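Local coordinates for Ctr9 protein (Myceliophthora thermophila, PDB 6AF0), which probably binds the RNA polymerase II complex, and is built as a long helical scaffold with tetratricopeptide repeats, here as part of a three-protein assembly, at residues K450-W462 with A473-S485. Sequence-based numbering, arbitrary orientation.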
loop_
_atom_site.group_PDB
_atom_site.type_symbol
_atom_site.label_atom_id
_atom_site.label_comp_id
_atom_site.label_asym_id
_atom_site.label_seq_id
_atom_site.Cartn_x
_atom_site.Cartn_y
_atom_site.Cartn_z
ATOM N N LYS A 450 5.124 3.867 3.931
ATOM C CA LYS A 450 4.418 2.592 4.139
ATOM C C LYS A 450 3.105 2.569 3.342
ATOM O O LYS A 450 2.824 1.607 2.635
ATOM C CB LYS A 450 4.134 2.330 5.629
ATOM C CG LYS A 450 5.366 2.033 6.466
ATOM C CD LYS A 450 5.039 1.908 7.944
ATOM C CE LYS A 450 6.309 1.941 8.794
ATOM N NZ LYS A 450 7.222 0.799 8.496
ATOM N N ALA A 451 2.318 3.636 3.444
ATOM C CA ALA A 451 1.065 3.718 2.711
ATOM C C ALA A 451 1.313 3.631 1.202
ATOM O O ALA A 451 0.743 2.791 0.514
ATOM C CB ALA A 451 0.326 4.996 3.066
ATOM N N ILE A 452 2.190 4.480 0.693
ATOM C CA ILE A 452 2.487 4.507 -0.741
ATOM C C ILE A 452 2.859 3.119 -1.253
ATOM O O ILE A 452 2.274 2.643 -2.220
ATOM C CB ILE A 452 3.611 5.508 -1.058
ATOM C CG1 ILE A 452 3.095 6.937 -0.851
ATOM C CG2 ILE A 452 4.115 5.343 -2.484
ATOM C CD1 ILE A 452 4.171 7.996 -0.965
ATOM N N SER A 453 3.821 2.479 -0.598
ATOM C CA SER A 453 4.249 1.115 -0.959
ATOM C C SER A 453 3.118 0.086 -0.962
ATOM O O SER A 453 3.040 -0.758 -1.860
ATOM C CB SER A 453 5.321 0.632 0.006
ATOM O OG SER A 453 4.999 1.014 1.327
ATOM N N LEU A 454 2.260 0.152 0.052
ATOM C CA LEU A 454 1.121 -0.755 0.161
ATOM C C LEU A 454 0.129 -0.610 -0.977
ATOM O O LEU A 454 -0.310 -1.600 -1.552
ATOM C CB LEU A 454 0.392 -0.571 1.499
ATOM C CG LEU A 454 1.123 -1.129 2.732
ATOM C CD1 LEU A 454 0.204 -1.256 3.940
ATOM C CD2 LEU A 454 1.763 -2.478 2.435
ATOM N N LEU A 455 -0.210 0.622 -1.313
ATOM C CA LEU A 455 -1.182 0.878 -2.374
ATOM C C LEU A 455 -0.579 0.708 -3.792
ATOM O O LEU A 455 -1.307 0.527 -4.757
ATOM C CB LEU A 455 -1.796 2.264 -2.166
ATOM C CG LEU A 455 -2.366 2.517 -0.745
ATOM C CD1 LEU A 455 -3.056 3.851 -0.589
ATOM C CD2 LEU A 455 -3.345 1.448 -0.316
ATOM N N GLU A 456 0.743 0.759 -3.909
ATOM C CA GLU A 456 1.421 0.408 -5.160
ATOM C C GLU A 456 1.484 -1.098 -5.334
ATOM O O GLU A 456 1.535 -1.604 -6.468
ATOM C CB GLU A 456 2.847 0.970 -5.200
ATOM C CG GLU A 456 2.933 2.402 -5.699
ATOM C CD GLU A 456 2.036 2.658 -6.902
ATOM O OE1 GLU A 456 1.167 3.544 -6.815
ATOM O OE2 GLU A 456 2.176 1.961 -7.929
ATOM N N GLY A 457 1.535 -1.800 -4.202
ATOM C CA GLY A 457 1.390 -3.251 -4.174
ATOM C C GLY A 457 -0.020 -3.670 -4.551
ATOM O O GLY A 457 -0.211 -4.716 -5.160
ATOM N N VAL A 458 -1.001 -2.856 -4.169
ATOM C CA VAL A 458 -2.373 -3.022 -4.614
ATOM C C VAL A 458 -2.505 -2.748 -6.107
ATOM O O VAL A 458 -3.304 -3.382 -6.784
ATOM C CB VAL A 458 -3.314 -2.088 -3.849
ATOM C CG1 VAL A 458 -4.688 -2.027 -4.496
ATOM C CG2 VAL A 458 -3.439 -2.533 -2.401
ATOM N N ARG A 459 -1.743 -1.796 -6.628
ATOM C CA ARG A 459 -1.751 -1.534 -8.071
ATOM C C ARG A 459 -1.190 -2.715 -8.840
ATOM O O ARG A 459 -1.718 -3.087 -9.884
ATOM C CB ARG A 459 -0.973 -0.266 -8.414
ATOM C CG ARG A 459 -1.844 0.972 -8.437
ATOM C CD ARG A 459 -1.023 2.223 -8.692
ATOM N NE ARG A 459 -1.847 3.290 -9.251
ATOM C CZ ARG A 459 -1.392 4.297 -9.989
ATOM N NH1 ARG A 459 -2.246 5.195 -10.458
ATOM N NH2 ARG A 459 -0.100 4.419 -10.273
ATOM N N SER A 460 -0.124 -3.298 -8.310
ATOM C CA SER A 460 0.428 -4.547 -8.834
ATOM C C SER A 460 -0.638 -5.642 -8.929
ATOM O O SER A 460 -0.659 -6.421 -9.884
ATOM C CB SER A 460 1.556 -5.022 -7.925
ATOM O OG SER A 460 2.260 -3.914 -7.402
ATOM N N ALA A 461 -1.516 -5.689 -7.927
ATOM C CA ALA A 461 -2.638 -6.635 -7.897
ATOM C C ALA A 461 -3.642 -6.399 -9.020
ATOM O O ALA A 461 -4.226 -7.345 -9.553
ATOM C CB ALA A 461 -3.350 -6.585 -6.550
ATOM N N TRP A 462 -3.846 -5.140 -9.377
ATOM C CA TRP A 462 -4.710 -4.817 -10.506
ATOM C C TRP A 462 -4.001 -5.193 -11.813
ATOM O O TRP A 462 -4.644 -5.439 -12.827
ATOM C CB TRP A 462 -5.048 -3.324 -10.541
ATOM C CG TRP A 462 -5.654 -2.724 -9.297
ATOM C CD1 TRP A 462 -5.784 -3.300 -8.067
ATOM C CD2 TRP A 462 -6.175 -1.399 -9.171
ATOM N NE1 TRP A 462 -6.364 -2.418 -7.189
ATOM C CE2 TRP A 462 -6.614 -1.243 -7.842
ATOM C CE3 TRP A 462 -6.321 -0.329 -10.057
ATOM C CZ2 TRP A 462 -7.186 -0.062 -7.378
ATOM C CZ3 TRP A 462 -6.891 0.839 -9.598
ATOM C CH2 TRP A 462 -7.316 0.965 -8.272
ATOM N N ALA A 473 -11.592 3.503 -6.754
ATOM C CA ALA A 473 -11.338 4.939 -6.852
ATOM C C ALA A 473 -10.593 5.396 -5.603
ATOM O O ALA A 473 -9.469 5.894 -5.690
ATOM C CB ALA A 473 -12.649 5.709 -7.002
ATOM N N ALA A 474 -11.225 5.175 -4.449
ATOM C CA ALA A 474 -10.713 5.579 -3.149
ATOM C C ALA A 474 -9.195 5.389 -3.000
ATOM O O ALA A 474 -8.507 6.288 -2.497
ATOM C CB ALA A 474 -11.448 4.820 -2.061
ATOM N N VAL A 475 -8.687 4.237 -3.431
ATOM C CA VAL A 475 -7.247 3.940 -3.372
ATOM C C VAL A 475 -6.450 4.899 -4.245
ATOM O O VAL A 475 -5.371 5.355 -3.858
ATOM C CB VAL A 475 -6.931 2.504 -3.849
ATOM C CG1 VAL A 475 -5.436 2.282 -3.999
ATOM C CG2 VAL A 475 -7.508 1.472 -2.892
ATOM N N LEU A 476 -6.973 5.175 -5.439
ATOM C CA LEU A 476 -6.318 6.085 -6.383
ATOM C C LEU A 476 -6.252 7.528 -5.866
ATOM O O LEU A 476 -5.233 8.207 -6.009
ATOM C CB LEU A 476 -7.046 6.058 -7.727
ATOM C CG LEU A 476 -6.773 4.839 -8.599
ATOM C CD1 LEU A 476 -7.829 4.725 -9.686
ATOM C CD2 LEU A 476 -5.371 4.913 -9.190
ATOM N N LEU A 477 -7.345 7.978 -5.270
ATOM C CA LEU A 477 -7.435 9.315 -4.721
ATOM C C LEU A 477 -6.486 9.542 -3.560
ATOM O O LEU A 477 -5.837 10.579 -3.470
ATOM C CB LEU A 477 -8.851 9.577 -4.234
ATOM C CG LEU A 477 -9.943 9.518 -5.292
ATOM C CD1 LEU A 477 -11.275 9.851 -4.625
ATOM C CD2 LEU A 477 -9.642 10.468 -6.447
ATOM N N ASN A 478 -6.444 8.581 -2.655
ATOM C CA ASN A 478 -5.533 8.634 -1.524
ATOM C C ASN A 478 -4.095 8.691 -2.029
ATOM O O ASN A 478 -3.320 9.589 -1.684
ATOM C CB ASN A 478 -5.751 7.412 -0.611
ATOM C CG ASN A 478 -6.994 7.545 0.264
ATOM O OD1 ASN A 478 -7.607 8.620 0.366
ATOM N ND2 ASN A 478 -7.354 6.463 0.925
ATOM N N LEU A 479 -3.778 7.741 -2.889
ATOM C CA LEU A 479 -2.468 7.628 -3.480
ATOM C C LEU A 479 -2.083 8.891 -4.240
ATOM O O LEU A 479 -0.903 9.206 -4.382
ATOM C CB LEU A 479 -2.474 6.444 -4.438
ATOM C CG LEU A 479 -1.133 5.813 -4.753
ATOM C CD1 LEU A 479 -0.540 5.217 -3.491
ATOM C CD2 LEU A 479 -1.331 4.739 -5.809
ATOM N N ALA A 480 -3.087 9.585 -4.766
ATOM C CA ALA A 480 -2.867 10.844 -5.467
ATOM C C ALA A 480 -2.460 11.919 -4.498
ATOM O O ALA A 480 -1.530 12.673 -4.757
ATOM C CB ALA A 480 -4.118 11.271 -6.207
ATOM N N ARG A 481 -3.169 11.981 -3.377
ATOM C CA ARG A 481 -2.831 12.916 -2.334
ATOM C C ARG A 481 -1.450 12.607 -1.719
ATOM O O ARG A 481 -0.702 13.518 -1.415
ATOM C CB ARG A 481 -3.937 12.975 -1.288
ATOM C CG ARG A 481 -3.541 13.845 -0.121
ATOM C CD ARG A 481 -4.698 14.344 0.722
ATOM N NE ARG A 481 -4.153 15.096 1.848
ATOM C CZ ARG A 481 -4.886 15.665 2.789
ATOM N NH1 ARG A 481 -6.204 15.565 2.730
ATOM N NH2 ARG A 481 -4.296 16.325 3.792
ATOM N N LEU A 482 -1.101 11.332 -1.552
ATOM C CA LEU A 482 0.201 10.968 -0.958
ATOM C C LEU A 482 1.309 11.495 -1.818
ATOM O O LEU A 482 2.244 12.118 -1.336
ATOM C CB LEU A 482 0.362 9.450 -0.786
ATOM C CG LEU A 482 -0.553 8.829 0.288
ATOM C CD1 LEU A 482 -0.511 7.304 0.282
ATOM C CD2 LEU A 482 -0.228 9.347 1.680
ATOM N N TYR A 483 1.179 11.254 -3.107
ATOM C CA TYR A 483 2.190 11.630 -4.056
ATOM C C TYR A 483 2.249 13.147 -4.242
ATOM O O TYR A 483 3.320 13.710 -4.501
ATOM C CB TYR A 483 1.906 10.929 -5.375
ATOM C CG TYR A 483 2.411 9.517 -5.449
ATOM C CD1 TYR A 483 3.705 9.195 -5.045
ATOM C CD2 TYR A 483 1.624 8.507 -5.980
ATOM C CE1 TYR A 483 4.184 7.900 -5.137
ATOM C CE2 TYR A 483 2.101 7.205 -6.083
ATOM C CZ TYR A 483 3.378 6.906 -5.664
ATOM O OH TYR A 483 3.842 5.612 -5.768
ATOM N N GLU A 484 1.098 13.793 -4.097
ATOM C CA GLU A 484 0.937 15.260 -4.291
ATOM C C GLU A 484 2.109 16.155 -3.837
ATOM O O GLU A 484 2.599 16.992 -4.583
ATOM C CB GLU A 484 -0.362 15.706 -3.603
ATOM C CG GLU A 484 -0.495 17.173 -3.267
ATOM C CD GLU A 484 -1.569 17.394 -2.211
ATOM O OE1 GLU A 484 -2.700 16.900 -2.378
ATOM O OE2 GLU A 484 -1.295 18.057 -1.195
ATOM N N SER A 485 2.561 15.966 -2.611
ATOM C CA SER A 485 3.481 16.920 -2.011
ATOM C C SER A 485 4.839 16.953 -2.725
ATOM O O SER A 485 5.337 18.013 -3.017
ATOM C CB SER A 485 3.640 16.636 -0.513
ATOM O OG SER A 485 4.124 15.331 -0.287
#
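Val-475 begins the contact by setting CG1 against CB of Leu-455, 4.1 Å away, and the pair of helices, running in broadly opposite directions 140° apart, illustrates how side-chain packing can join two such segments. The next residue, Leu-476, divides its branches: CD1 meets the indole edge of Trp-462, 4.0 Å from CH2, while CD2 lies at the edge of the Arg-459 guanidinium. The central knob is Leu-479, received in a hole made by Ile-452, Leu-455, Glu-456 and Arg-459. With CG anti to the backbone N (chi1 -157°), its branches part, CD1 lying 3.5 Å from CB of Leu-455 and CD2 over one face of the Arg-459 guanidinium. Leu-482 then packs CD1 on CB of Ala-451 and CB on CG1 of Ile-452, each at 3.7 Å. Tyr-483 crosses Ile-452 aslant, bringing CZ to 3.6 Å from its CG2, with Glu-456 OE1 near the ring edge and Glu-456 CG 3.3 Å from OH. A serine in place of the tyrosine would probably leave Ile-452 CG2 without its ring neighbour and Glu-456 without the hydroxyl beside its CG. This helical hairpin lies between helices 418-435 (at Leu-454, Val-475) and 488-504 (at Arg-459, Leu-476, Ala-480), consistent with a tetratricopeptide-like alpha solenoid.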